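Local structure of 2-polyprenyl-6-methoxyphenol hydroxylase-like FAD-dependent oxidoreductase (Streptomyces sp. NRRL 11266, 6UI5) at residues G204-G209 and V288-N293; V474-G479 and D485-A490; R57-G62 and I105-E110; C148-G153 and A312-G317. The protein binds flavin-adenine dinucleotide and belongs to a family of FAD-dependent oxidoreductases that pair a Rossmann-type domain with a thioredoxin-like C-terminal domain. All coordinates share one frame; numbering follows the deposited sequence.

Contact 1. Residues G204-G209 and V288-N293. With FAD (flavin-adenine dinucleotide), chain C.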
loop_
_atom_site.group_PDB
_atom_site.type_symbol
_atom_site.label_atom_id
_atom_site.label_comp_id
_atom_site.label_asym_id
_atom_site.label_seq_id
_atom_site.Cartn_x
_atom_site.Cartn_y
_atom_site.Cartn_z
ATOM N N GLY A 204 -4.500 -14.890 12.581
ATOM C CA GLY A 204 -3.176 -14.751 11.989
ATOM C C GLY A 204 -2.193 -15.899 12.208
ATOM O O GLY A 204 -1.181 -15.998 11.501
ATOM N N ASP A 205 -2.505 -16.792 13.152
ATOM C CA ASP A 205 -1.543 -17.774 13.645
ATOM C C ASP A 205 -1.262 -18.865 12.619
ATOM O O ASP A 205 -2.184 -19.434 12.026
ATOM C CB ASP A 205 -2.059 -18.402 14.938
ATOM C CG ASP A 205 -2.742 -17.393 15.827
ATOM O OD1 ASP A 205 -3.974 -17.242 15.709
ATOM O OD2 ASP A 205 -2.049 -16.725 16.616
ATOM N N GLN A 206 0.018 -19.183 12.444
ATOM C CA GLN A 206 0.466 -20.165 11.470
ATOM C C GLN A 206 1.150 -21.326 12.176
ATOM O O GLN A 206 1.661 -21.188 13.295
ATOM C CB GLN A 206 1.432 -19.530 10.449
ATOM C CG GLN A 206 1.080 -18.074 10.048
ATOM C CD GLN A 206 2.188 -17.367 9.250
ATOM O OE1 GLN A 206 2.854 -17.979 8.410
ATOM N NE2 GLN A 206 2.370 -16.067 9.499
ATOM N N PHE A 207 1.135 -22.483 11.524
ATOM C CA PHE A 207 1.972 -23.603 11.928
ATOM C C PHE A 207 2.680 -24.188 10.716
ATOM O O PHE A 207 2.028 -24.579 9.744
ATOM C CB PHE A 207 1.182 -24.719 12.607
ATOM C CG PHE A 207 1.992 -25.975 12.773
ATOM C CD1 PHE A 207 2.908 -26.089 13.805
ATOM C CD2 PHE A 207 1.883 -27.015 11.865
ATOM C CE1 PHE A 207 3.674 -27.231 13.949
ATOM C CE2 PHE A 207 2.653 -28.151 12.001
ATOM C CZ PHE A 207 3.548 -28.260 13.048
ATOM N N LEU A 208 4.000 -24.305 10.795
ATOM C CA LEU A 208 4.789 -24.931 9.744
ATOM C C LEU A 208 5.378 -26.237 10.253
ATOM O O LEU A 208 6.100 -26.245 11.254
ATOM C CB LEU A 208 5.912 -24.014 9.260
ATOM C CG LEU A 208 6.806 -24.758 8.263
ATOM C CD1 LEU A 208 6.018 -25.084 6.995
ATOM C CD2 LEU A 208 8.072 -23.983 7.931
ATOM N N GLY A 209 5.099 -27.328 9.549
ATOM C CA GLY A 209 5.774 -28.584 9.807
ATOM C C GLY A 209 6.487 -29.096 8.573
ATOM O O GLY A 209 5.844 -29.430 7.572
ATOM N N VAL A 288 16.123 -6.313 12.875
ATOM C CA VAL A 288 15.395 -7.560 13.120
ATOM C C VAL A 288 13.915 -7.312 12.872
ATOM O O VAL A 288 13.434 -6.180 12.959
ATOM C CB VAL A 288 15.559 -8.094 14.564
ATOM C CG1 VAL A 288 17.025 -8.469 14.851
ATOM C CG2 VAL A 288 15.042 -7.066 15.535
ATOM N N HIS A 289 13.179 -8.395 12.613
ATOM C CA HIS A 289 11.793 -8.320 12.155
ATOM C C HIS A 289 11.317 -9.756 12.019
ATOM O O HIS A 289 12.102 -10.696 12.162
ATOM C CB HIS A 289 11.668 -7.587 10.820
ATOM C CG HIS A 289 12.697 -8.013 9.829
ATOM N ND1 HIS A 289 12.703 -9.269 9.261
ATOM C CD2 HIS A 289 13.796 -7.382 9.359
ATOM C CE1 HIS A 289 13.746 -9.381 8.456
ATOM N NE2 HIS A 289 14.427 -8.251 8.498
ATOM N N TYR A 290 10.032 -9.912 11.726
ATOM C CA TYR A 290 9.487 -11.241 11.521
ATOM C C TYR A 290 10.169 -11.901 10.322
ATOM O O TYR A 290 10.457 -11.237 9.309
ATOM C CB TYR A 290 7.975 -11.191 11.310
ATOM C CG TYR A 290 7.337 -12.538 11.123
ATOM C CD1 TYR A 290 7.059 -13.337 12.218
ATOM C CD2 TYR A 290 7.007 -13.015 9.867
ATOM C CE1 TYR A 290 6.479 -14.579 12.069
ATOM C CE2 TYR A 290 6.412 -14.255 9.704
ATOM C CZ TYR A 290 6.154 -15.037 10.810
ATOM O OH TYR A 290 5.577 -16.287 10.676
ATOM N N PRO A 291 10.460 -13.200 10.414
ATOM C CA PRO A 291 11.164 -13.898 9.322
ATOM C C PRO A 291 10.254 -14.210 8.125
ATOM O O PRO A 291 9.443 -15.135 8.161
ATOM C CB PRO A 291 11.649 -15.219 9.975
ATOM C CG PRO A 291 10.900 -15.299 11.310
ATOM C CD PRO A 291 10.565 -13.893 11.721
ATOM N N TYR A 292 10.414 -13.444 7.067
ATOM C CA TYR A 292 9.665 -13.617 5.833
ATOM C C TYR A 292 10.625 -13.568 4.654
ATOM O O TYR A 292 11.630 -12.847 4.694
ATOM C CB TYR A 292 8.622 -12.523 5.661
ATOM C CG TYR A 292 7.206 -12.872 6.018
ATOM C CD1 TYR A 292 6.641 -14.078 5.625
ATOM C CD2 TYR A 292 6.408 -11.958 6.709
ATOM C CE1 TYR A 292 5.326 -14.372 5.928
ATOM C CE2 TYR A 292 5.101 -12.248 7.021
ATOM C CZ TYR A 292 4.566 -13.452 6.626
ATOM O OH TYR A 292 3.261 -13.742 6.923
ATOM N N ASN A 293 10.337 -14.376 3.622
ATOM C CA ASN A 293 11.010 -14.365 2.318
ATOM C C ASN A 293 12.510 -14.573 2.420
ATOM O O ASN A 293 13.213 -14.443 1.420
ATOM C CB ASN A 293 10.744 -13.056 1.575
ATOM C CG ASN A 293 9.292 -12.648 1.636
ATOM O OD1 ASN A 293 8.926 -11.752 2.386
ATOM N ND2 ASN A 293 8.454 -13.308 0.845
HETATM P PA FAD C . 22.733 -14.408 14.841
HETATM O O1A FAD C . 22.236 -15.502 13.922
HETATM O O2A FAD C . 21.727 -14.230 15.965
HETATM O O5B FAD C . 24.295 -14.694 15.317
HETATM C C5B FAD C . 24.885 -13.888 16.326
HETATM C C4B FAD C . 26.052 -14.698 16.980
HETATM O O4B FAD C . 26.762 -13.990 17.824
HETATM C C3B FAD C . 25.476 -15.863 17.819
HETATM O O3B FAD C . 26.259 -16.959 17.627
HETATM C C2B FAD C . 25.587 -15.364 19.274
HETATM O O2B FAD C . 25.513 -16.549 20.167
HETATM C C1B FAD C . 26.768 -14.809 19.256
HETATM N N9A FAD C . 27.018 -13.795 20.262
HETATM C C8A FAD C . 26.127 -12.917 20.772
HETATM N N7A FAD C . 26.786 -12.103 21.624
HETATM C C5A FAD C . 28.091 -12.468 21.619
HETATM C C6A FAD C . 29.206 -11.983 22.292
HETATM N N6A FAD C . 29.537 -10.948 23.260
HETATM N N1A FAD C . 30.406 -12.543 22.109
HETATM C C2A FAD C . 30.547 -13.581 21.256
HETATM N N3A FAD C . 29.455 -14.047 20.584
HETATM C C4A FAD C . 28.234 -13.498 20.766
HETATM N N1 FAD C . 16.142 -16.444 8.548
HETATM C C2 FAD C . 15.709 -16.755 7.155
HETATM O O2 FAD C . 16.347 -16.410 6.215
HETATM N N3 FAD C . 14.448 -17.524 6.951
HETATM C C4 FAD C . 13.672 -17.953 8.116
HETATM O O4 FAD C . 12.666 -18.567 7.987
HETATM C C4X FAD C . 14.138 -17.618 9.510
HETATM N N5 FAD C . 13.323 -18.064 10.616
HETATM C C5X FAD C . 13.749 -17.737 12.000
HETATM C C6 FAD C . 12.950 -18.169 13.061
HETATM C C7 FAD C . 13.327 -17.884 14.368
HETATM C C7M FAD C . 12.275 -18.472 15.299
HETATM C C8 FAD C . 14.502 -17.170 14.647
HETATM C C8M FAD C . 14.838 -16.907 16.120
HETATM C C9 FAD C . 15.308 -16.732 13.581
HETATM C C9A FAD C . 14.939 -17.007 12.242
HETATM N N10 FAD C . 15.787 -16.533 11.083
HETATM C C10 FAD C . 15.364 -16.866 9.726
HETATM C "C1'" FAD C . 17.041 -15.808 11.368
HETATM C "C2'" FAD C . 17.261 -14.405 10.773
HETATM O "O2'" FAD C . 17.681 -14.462 9.461
HETATM C "C3'" FAD C . 18.414 -13.707 11.490
HETATM O "O3'" FAD C . 18.378 -12.370 11.102
HETATM C "C4'" FAD C . 19.828 -14.218 11.143
HETATM O "O4'" FAD C . 20.038 -15.572 11.429
HETATM C "C5'" FAD C . 20.741 -13.399 12.063
HETATM O "O5'" FAD C . 22.067 -13.427 11.613
HETATM P P FAD C . 23.264 -12.714 12.501
HETATM O O1P FAD C . 24.575 -13.396 12.187
HETATM O O2P FAD C . 23.340 -11.207 12.348
HETATM O O3P FAD C . 22.812 -12.945 14.074
#
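Gln206 reaches toward the hydroxyls of Tyr290 and Tyr292. The contact joins strand 206-211 of the antiparallel sheet to the loop that leads into helix 295-316, in the FAD-binding part of the chain. The CB bond of Gln206 points at this loop. CG lies anti to the carbonyl carbon (chi1 -37°), and the chain is extended beyond it. Leu198 and Tyr200 also touch the side chain. Gln206 CD then comes 3.8 Å from Tyr290 OH, and Gln206 OE1 3.9 Å from the same OH. Gln206 NE2 is nearest, 3.4 Å from Tyr290 OH, but the angle is poor and no hydrogen bond forms. Gln206 NE2 also lies 3.6 Å from Tyr292 OH, which is hydrogen-bonded to Tyr200 OH. The amide plane is turned 50° from the Tyr290 ring and 26° from the Tyr292 ring. The two tyrosines pack on each other: Tyr290 CE2 sits over the centre of the Tyr292 ring. Pro291 belongs to the FAD pocket. Pro291 CB lies 3.4 Å from FAD N5.

Contact 2. Residues V474-G479 and D485-A490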
loop_
_atom_site.group_PDB
_atom_site.type_symbol
_atom_site.label_atom_id
_atom_site.label_comp_id
_atom_site.label_asym_id
_atom_site.label_seq_id
_atom_site.Cartn_x
_atom_site.Cartn_y
_atom_site.Cartn_z
ATOM N N VAL A 474 26.556 -2.378 -9.805
ATOM C CA VAL A 474 26.909 -1.628 -11.018
ATOM C C VAL A 474 27.111 -0.157 -10.665
ATOM O O VAL A 474 26.140 0.563 -10.410
ATOM C CB VAL A 474 25.839 -1.746 -12.096
ATOM C CG1 VAL A 474 26.209 -0.771 -13.255
ATOM C CG2 VAL A 474 25.715 -3.141 -12.573
ATOM N N ALA A 475 28.352 0.316 -10.707
ATOM C CA ALA A 475 28.582 1.731 -10.464
ATOM C C ALA A 475 28.645 2.549 -11.747
ATOM O O ALA A 475 28.647 3.780 -11.679
ATOM C CB ALA A 475 29.878 1.924 -9.665
ATOM N N TRP A 476 28.673 1.901 -12.908
ATOM C CA TRP A 476 28.820 2.599 -14.179
ATOM C C TRP A 476 28.561 1.620 -15.309
ATOM O O TRP A 476 28.939 0.442 -15.224
ATOM C CB TRP A 476 30.227 3.201 -14.338
ATOM C CG TRP A 476 30.558 3.734 -15.725
ATOM C CD1 TRP A 476 30.507 5.046 -16.137
ATOM C CD2 TRP A 476 31.017 2.985 -16.857
ATOM N NE1 TRP A 476 30.898 5.150 -17.443
ATOM C CE2 TRP A 476 31.213 3.905 -17.916
ATOM C CE3 TRP A 476 31.290 1.631 -17.078
ATOM C CZ2 TRP A 476 31.658 3.512 -19.184
ATOM C CZ3 TRP A 476 31.728 1.240 -18.335
ATOM C CH2 TRP A 476 31.914 2.180 -19.375
ATOM N N HIS A 477 27.948 2.125 -16.365
ATOM C CA HIS A 477 27.810 1.391 -17.615
ATOM C C HIS A 477 27.555 2.406 -18.736
ATOM O O HIS A 477 27.204 3.558 -18.473
ATOM C CB HIS A 477 26.695 0.358 -17.493
ATOM C CG HIS A 477 25.324 0.952 -17.500
ATOM N ND1 HIS A 477 24.853 1.727 -18.542
ATOM C CD2 HIS A 477 24.321 0.895 -16.588
ATOM C CE1 HIS A 477 23.620 2.117 -18.274
ATOM N NE2 HIS A 477 23.269 1.619 -17.100
ATOM N N ASP A 478 27.687 1.954 -19.997
ATOM C CA ASP A 478 27.613 2.846 -21.165
ATOM C C ASP A 478 26.394 2.595 -22.049
ATOM O O ASP A 478 26.473 2.750 -23.263
ATOM C CB ASP A 478 28.873 2.739 -22.027
ATOM C CG ASP A 478 29.094 1.324 -22.607
ATOM O OD1 ASP A 478 28.193 0.469 -22.510
ATOM O OD2 ASP A 478 30.183 1.051 -23.161
ATOM N N GLY A 479 25.282 2.170 -21.474
ATOM C CA GLY A 479 24.065 1.984 -22.240
ATOM C C GLY A 479 23.101 3.154 -22.109
ATOM O O GLY A 479 22.067 3.194 -22.787
ATOM N N ASP A 485 34.684 9.407 -19.469
ATOM C CA ASP A 485 34.978 10.356 -18.397
ATOM C C ASP A 485 34.176 10.038 -17.134
ATOM O O ASP A 485 34.701 10.156 -16.020
ATOM C CB ASP A 485 34.724 11.799 -18.857
ATOM C CG ASP A 485 35.126 12.833 -17.799
ATOM O OD1 ASP A 485 35.988 12.531 -16.942
ATOM O OD2 ASP A 485 34.556 13.939 -17.795
ATOM N N GLU A 486 32.905 9.655 -17.292
ATOM C CA GLU A 486 32.093 9.239 -16.161
ATOM C C GLU A 486 32.694 8.021 -15.475
ATOM O O GLU A 486 32.725 7.945 -14.244
ATOM C CB GLU A 486 30.671 8.902 -16.617
ATOM C CG GLU A 486 29.803 10.061 -16.972
ATOM C CD GLU A 486 30.163 10.655 -18.336
ATOM O OE1 GLU A 486 29.717 11.797 -18.607
ATOM O OE2 GLU A 486 30.901 9.978 -19.105
ATOM N N LEU A 487 33.148 7.044 -16.257
ATOM C CA LEU A 487 33.824 5.892 -15.680
ATOM C C LEU A 487 35.012 6.312 -14.824
ATOM O O LEU A 487 35.232 5.742 -13.748
ATOM C CB LEU A 487 34.260 4.947 -16.788
ATOM C CG LEU A 487 35.186 3.781 -16.483
ATOM C CD1 LEU A 487 34.840 2.705 -17.440
ATOM C CD2 LEU A 487 36.582 4.206 -16.760
ATOM N N ARG A 488 35.805 7.291 -15.285
ATOM C CA ARG A 488 36.919 7.779 -14.463
ATOM C C ARG A 488 36.413 8.446 -13.181
ATOM O O ARG A 488 37.114 8.462 -12.159
ATOM C CB ARG A 488 37.804 8.764 -15.258
ATOM C CG ARG A 488 38.824 8.135 -16.228
ATOM C CD ARG A 488 39.815 9.157 -16.837
ATOM N NE ARG A 488 39.197 10.080 -17.809
ATOM C CZ ARG A 488 39.138 9.889 -19.136
ATOM N NH1 ARG A 488 39.658 8.799 -19.695
ATOM N NH2 ARG A 488 38.558 10.796 -19.919
ATOM N N THR A 489 35.209 9.013 -13.215
ATOM C CA THR A 489 34.651 9.594 -12.002
ATOM C C THR A 489 34.242 8.486 -11.029
ATOM O O THR A 489 34.690 8.451 -9.876
ATOM C CB THR A 489 33.468 10.500 -12.368
ATOM O OG1 THR A 489 33.944 11.653 -13.100
ATOM C CG2 THR A 489 32.717 10.949 -11.106
ATOM N N ALA A 490 33.446 7.535 -11.522
ATOM C CA ALA A 490 33.069 6.352 -10.769
ATOM C C ALA A 490 34.281 5.662 -10.143
ATOM O O ALA A 490 34.237 5.240 -8.983
ATOM C CB ALA A 490 32.319 5.402 -11.701
#
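Trp476 and Leu487 both hold CG anti to the backbone N (chi1 170° in each), which carries the indole and the isobutyl group into the interface between strand and helix. Leu487 lies over one face of the indole. Leu487 CB is 3.4 Å from Trp476 CE2. Leu487 CD1 makes a CH-pi contact, 3.4 Å from the centroid of the Trp476 six-membered ring and almost on the ring normal. Glu486 CB comes to the edge of the indole, in its plane, 3.8 Å from Trp476 NE1. That nitrogen gives its hydrogen bond to Gly483 O, so the buried indole N-H is satisfied and the ring is held in its rotation. Ala490 CB closes the other end of the contact, 4.0 Å from Trp476 CB. Strand and helix belong to a probable thioredoxin-like C-terminal domain. Strand 474-477 is an outermost strand of its mixed sheet within this chain. It pairs with strand 465-468, while helix 484-495 runs back nearly antiparallel, 162° between the two segment directions.

Contact 3. Residues R57-G62 and I105-E110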
loop_
_atom_site.group_PDB
_atom_site.type_symbol
_atom_site.label_atom_id
_atom_site.label_comp_id
_atom_site.label_asym_id
_atom_site.label_seq_id
_atom_site.Cartn_x
_atom_site.Cartn_y
_atom_site.Cartn_z
ATOM N N ARG A 57 31.212 -15.627 -4.562
ATOM C CA ARG A 57 32.365 -16.161 -3.850
ATOM C C ARG A 57 32.437 -17.680 -3.976
ATOM O O ARG A 57 33.117 -18.351 -3.167
ATOM C CB ARG A 57 32.322 -15.700 -2.388
ATOM C CG ARG A 57 32.039 -14.190 -2.298
ATOM C CD ARG A 57 33.306 -13.367 -2.206
ATOM N NE ARG A 57 33.054 -11.930 -2.032
ATOM C CZ ARG A 57 33.072 -11.058 -3.031
ATOM N NH1 ARG A 57 33.360 -11.478 -4.270
ATOM N NH2 ARG A 57 32.841 -9.772 -2.758
ATOM N N GLY A 58 31.761 -18.232 -4.987
ATOM C CA GLY A 58 31.804 -19.666 -5.208
ATOM C C GLY A 58 31.126 -20.505 -4.145
ATOM O O GLY A 58 31.320 -21.723 -4.123
ATOM N N LEU A 59 30.336 -19.895 -3.267
ATOM C CA LEU A 59 29.710 -20.603 -2.164
ATOM C C LEU A 59 28.307 -21.103 -2.474
ATOM O O LEU A 59 27.727 -21.797 -1.640
ATOM C CB LEU A 59 29.658 -19.701 -0.931
ATOM C CG LEU A 59 31.011 -19.123 -0.527
ATOM C CD1 LEU A 59 30.831 -17.891 0.336
ATOM C CD2 LEU A 59 31.817 -20.175 0.216
ATOM N N ALA A 60 27.747 -20.795 -3.637
ATOM C CA ALA A 60 26.351 -21.148 -3.898
ATOM C C ALA A 60 26.227 -22.540 -4.514
ATOM O O ALA A 60 25.515 -23.394 -3.980
ATOM C CB ALA A 60 25.681 -20.092 -4.804
ATOM N N ALA A 61 26.873 -22.766 -5.660
ATOM C CA ALA A 61 26.903 -24.102 -6.220
ATOM C C ALA A 61 27.369 -25.067 -5.140
ATOM O O ALA A 61 28.340 -24.800 -4.411
ATOM C CB ALA A 61 27.825 -24.178 -7.439
ATOM N N GLY A 62 26.644 -26.164 -5.016
ATOM C CA GLY A 62 26.992 -27.156 -4.018
ATOM C C GLY A 62 25.937 -27.127 -2.944
ATOM O O GLY A 62 25.364 -28.154 -2.582
ATOM N N ILE A 105 31.931 -21.414 7.687
ATOM C CA ILE A 105 32.984 -21.762 8.638
ATOM C C ILE A 105 34.151 -22.408 7.906
ATOM O O ILE A 105 35.321 -22.113 8.184
ATOM C CB ILE A 105 32.440 -22.677 9.753
ATOM C CG1 ILE A 105 31.389 -21.957 10.603
ATOM C CG2 ILE A 105 33.599 -23.202 10.601
ATOM C CD1 ILE A 105 30.611 -22.905 11.542
ATOM N N ASP A 106 33.856 -23.294 6.953
ATOM C CA ASP A 106 34.926 -23.905 6.170
ATOM C C ASP A 106 35.729 -22.852 5.427
ATOM O O ASP A 106 36.961 -22.800 5.542
ATOM C CB ASP A 106 34.356 -24.913 5.186
ATOM C CG ASP A 106 34.046 -26.237 5.829
ATOM O OD1 ASP A 106 34.411 -26.452 7.011
ATOM O OD2 ASP A 106 33.427 -27.071 5.138
ATOM N N ARG A 107 35.044 -21.998 4.654
ATOM C CA ARG A 107 35.755 -20.984 3.878
ATOM C C ARG A 107 36.542 -20.055 4.787
ATOM O O ARG A 107 37.660 -19.643 4.442
ATOM C CB ARG A 107 34.786 -20.179 3.016
ATOM C CG ARG A 107 35.434 -18.981 2.354
ATOM C CD ARG A 107 36.341 -19.427 1.232
ATOM N NE ARG A 107 35.591 -20.210 0.262
ATOM C CZ ARG A 107 35.016 -19.708 -0.830
ATOM N NH1 ARG A 107 35.110 -18.387 -1.136
ATOM N NH2 ARG A 107 34.338 -20.545 -1.614
ATOM N N ALA A 108 36.004 -19.759 5.974
ATOM C CA ALA A 108 36.710 -18.878 6.896
ATOM C C ALA A 108 38.027 -19.500 7.356
ATOM O O ALA A 108 39.070 -18.827 7.378
ATOM C CB ALA A 108 35.810 -18.545 8.084
ATOM N N VAL A 109 38.009 -20.789 7.723
ATOM C CA VAL A 109 39.220 -21.331 8.321
ATOM C C VAL A 109 40.302 -21.454 7.260
ATOM O O VAL A 109 41.477 -21.202 7.545
ATOM C CB VAL A 109 38.963 -22.658 9.085
ATOM C CG1 VAL A 109 37.829 -22.478 10.087
ATOM C CG2 VAL A 109 38.691 -23.836 8.163
ATOM N N GLU A 110 39.938 -21.762 6.013
ATOM C CA GLU A 110 40.976 -21.867 4.984
ATOM C C GLU A 110 41.521 -20.508 4.562
ATOM O O GLU A 110 42.706 -20.409 4.222
ATOM C CB GLU A 110 40.469 -22.618 3.758
ATOM C CG GLU A 110 39.208 -22.083 3.179
ATOM C CD GLU A 110 38.355 -23.188 2.607
ATOM O OE1 GLU A 110 37.729 -22.980 1.540
ATOM O OE2 GLU A 110 38.319 -24.270 3.233
#
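Arg57 O is gripped by both terminal nitrogens of Arg107. NH1 of Arg107 donates over 2.8 Å to Arg57 O, with an angle of 142° at the hydrogen. Arg107 NH2 donates to the same Arg57 O over 3.0 Å, with an angle of 137°. Both bonds are bent, as expected when two donors of one guanidinium converge end-on on a single acceptor. The oxygen lies close to the guanidinium plane. It is met nearly along its C=O axis by NH2, while NH1 approaches in the carbonyl plane. The grip fixes the rotation of the guanidinium. Leu59 lies over one of its faces. The 3.1 Å between Leu59 CD2 and Arg107 NH2 is short, so its detail is doubtful. The acceptor belongs to the chain turn that ends helix 48-55. There Gly58, with positive phi, is the C-prime residue of a Schellman motif. Arg107 reaches this turn from helix 97-110. Its CG is anti to the backbone N (chi1 171°), and the chain then bends twice. Arg107 NE has a long salt bridge to Glu110 OE1, in the same helix, at 3.7 Å. Cys19 of helix 12-22 also touches Arg107. The side chain of Arg57 leads elsewhere: NE forms a salt bridge with Glu20, and NH2 bonds to Pro470 O.

Contact 4. Residues C148-G153 and A312-G317. Unlike the reference sequence in segment 312-317: Glu314 (reference Asp).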
loop_
_atom_site.group_PDB
_atom_site.type_symbol
_atom_site.label_atom_id
_atom_site.label_comp_id
_atom_site.label_asym_id
_atom_site.label_seq_id
_atom_site.Cartn_x
_atom_site.Cartn_y
_atom_site.Cartn_z
ATOM N N CYS A 148 42.755 -3.635 18.583
ATOM C CA CYS A 148 42.338 -3.925 17.212
ATOM C C CYS A 148 42.057 -2.636 16.438
ATOM O O CYS A 148 42.065 -1.529 16.983
ATOM C CB CYS A 148 41.103 -4.829 17.191
ATOM S SG CYS A 148 39.593 -3.964 17.573
ATOM N N ARG A 149 41.778 -2.804 15.145
ATOM C CA ARG A 149 41.662 -1.715 14.181
ATOM C C ARG A 149 40.227 -1.268 13.964
ATOM O O ARG A 149 39.926 -0.067 13.987
ATOM C CB ARG A 149 42.269 -2.162 12.850
ATOM C CG ARG A 149 42.423 -1.072 11.839
ATOM C CD ARG A 149 43.643 -1.355 11.010
ATOM N NE ARG A 149 43.814 -0.364 9.963
ATOM C CZ ARG A 149 44.841 -0.369 9.130
ATOM N NH1 ARG A 149 45.772 -1.312 9.250
ATOM N NH2 ARG A 149 44.941 0.558 8.188
ATOM N N TYR A 150 39.334 -2.211 13.716
ATOM C CA TYR A 150 37.910 -1.935 13.667
ATOM C C TYR A 150 37.210 -3.018 14.471
ATOM O O TYR A 150 37.691 -4.151 14.561
ATOM C CB TYR A 150 37.370 -1.901 12.223
ATOM C CG TYR A 150 37.889 -0.748 11.404
ATOM C CD1 TYR A 150 37.353 0.519 11.561
ATOM C CD2 TYR A 150 38.902 -0.923 10.458
ATOM C CE1 TYR A 150 37.813 1.580 10.834
ATOM C CE2 TYR A 150 39.376 0.157 9.700
ATOM C CZ TYR A 150 38.823 1.406 9.905
ATOM O OH TYR A 150 39.254 2.509 9.204
ATOM N N LEU A 151 36.069 -2.659 15.050
ATOM C CA LEU A 151 35.232 -3.593 15.786
ATOM C C LEU A 151 33.877 -3.656 15.101
ATOM O O LEU A 151 33.177 -2.644 15.014
ATOM C CB LEU A 151 35.090 -3.169 17.253
ATOM C CG LEU A 151 33.948 -3.841 18.009
ATOM C CD1 LEU A 151 34.174 -5.344 18.089
ATOM C CD2 LEU A 151 33.772 -3.222 19.379
ATOM N N VAL A 152 33.503 -4.836 14.615
ATOM C CA VAL A 152 32.198 -5.038 13.992
ATOM C C VAL A 152 31.394 -5.972 14.879
ATOM O O VAL A 152 31.788 -7.121 15.111
ATOM C CB VAL A 152 32.302 -5.609 12.567
ATOM C CG1 VAL A 152 30.934 -5.610 11.939
ATOM C CG2 VAL A 152 33.287 -4.801 11.728
ATOM N N GLY A 153 30.280 -5.468 15.388
ATOM C CA GLY A 153 29.369 -6.302 16.119
ATOM C C GLY A 153 28.386 -6.986 15.202
ATOM O O GLY A 153 27.449 -6.349 14.712
ATOM N N ALA A 312 38.352 -3.347 4.003
ATOM C CA ALA A 312 39.621 -3.803 3.429
ATOM C C ALA A 312 40.315 -2.676 2.674
ATOM O O ALA A 312 41.533 -2.484 2.804
ATOM C CB ALA A 312 39.408 -5.005 2.512
ATOM N N ALA A 313 39.543 -1.898 1.910
ATOM C CA ALA A 313 40.106 -0.746 1.214
ATOM C C ALA A 313 40.735 0.238 2.192
ATOM O O ALA A 313 41.829 0.759 1.940
ATOM C CB ALA A 313 39.030 -0.045 0.381
ATOM N N GLU A 314 40.058 0.521 3.302
ATOM C CA GLU A 314 40.635 1.443 4.270
ATOM C C GLU A 314 41.923 0.886 4.850
ATOM O O GLU A 314 42.924 1.604 4.965
ATOM C CB GLU A 314 39.646 1.746 5.384
ATOM C CG GLU A 314 40.252 2.624 6.449
ATOM C CD GLU A 314 40.330 4.073 6.039
ATOM O OE1 GLU A 314 41.224 4.783 6.561
ATOM O OE2 GLU A 314 39.495 4.493 5.199
ATOM N N VAL A 315 41.924 -0.396 5.209
ATOM C CA VAL A 315 43.161 -1.026 5.659
ATOM C C VAL A 315 44.250 -0.834 4.611
ATOM O O VAL A 315 45.369 -0.384 4.907
ATOM C CB VAL A 315 42.922 -2.516 5.967
ATOM C CG1 VAL A 315 44.205 -3.165 6.383
ATOM C CG2 VAL A 315 41.838 -2.681 7.037
ATOM N N HIS A 316 43.927 -1.140 3.358
ATOM C CA HIS A 316 44.977 -1.054 2.354
ATOM C C HIS A 316 45.316 0.385 1.989
ATOM O O HIS A 316 46.278 0.602 1.254
ATOM C CB HIS A 316 44.586 -1.868 1.119
ATOM C CG HIS A 316 44.416 -3.333 1.397
ATOM N ND1 HIS A 316 45.336 -4.067 2.115
ATOM C CD2 HIS A 316 43.421 -4.193 1.073
ATOM C CE1 HIS A 316 44.922 -5.318 2.213
ATOM N NE2 HIS A 316 43.761 -5.422 1.592
ATOM N N GLY A 317 44.580 1.368 2.501
ATOM C CA GLY A 317 44.963 2.754 2.349
ATOM C C GLY A 317 44.496 3.429 1.076
ATOM O O GLY A 317 44.817 4.607 0.859
#
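Arg149 lays its guanidinium alongside the last turn of helix 295-316, where Val315 covers one face. The arginine starts with CG anti to the backbone N, bends somewhat at chi2 (147°), and is fully extended from there on. This reach brings Arg149 NH1 to 3.8 Å from Val315 CG1. Arg149 NH2 lies 3.5 Å from Val315 CA. A positive group beside the C-terminal end of a helix is probably favoured by the helix dipole. Tyr150 also points at the helix, but with CG anti to the carbonyl carbon (chi1 -67°), which brings its hydroxyl end to Glu314. Strand 150-153 belongs to the parallel sheet of the Rossmann-type domain, and helix 295-316 packs on that sheet through Tyr150 and Val152. The helix ends in a Schellman motif at Gly317. Glu314, which differs from the reference sequence, holds CG anti to the backbone N (chi1 176°) and meets the Tyr150 ring edge with it. The bend at chi2 then turns the carboxylate almost perpendicular to the ring. The 2.9 Å between Glu314 CG and Tyr150 OH is doubtfully short.

Contacts 1 and 2 are buried, whereas contacts 3 and 4 are partly buried. Contacts 1, 3 and 4 lie in the FAD-binding part of the chain. Contact 2 lies in the C-terminal part, with its centre about 41 Å from that of contact 1. Helix 295-316 links two of them: contact 1 uses the loop before it, contact 4 its last turn. Along the chain, contact 1 is nested inside the loop that contact 4 closes. Contact 2 is mainly apolar. Contact 3 alone has clear hydrogen bonds between its segments. Contact 1 brings polar tips close without such a bond, and contact 4 sets an arginine against a valine and a tyrosine edge against a glutamate.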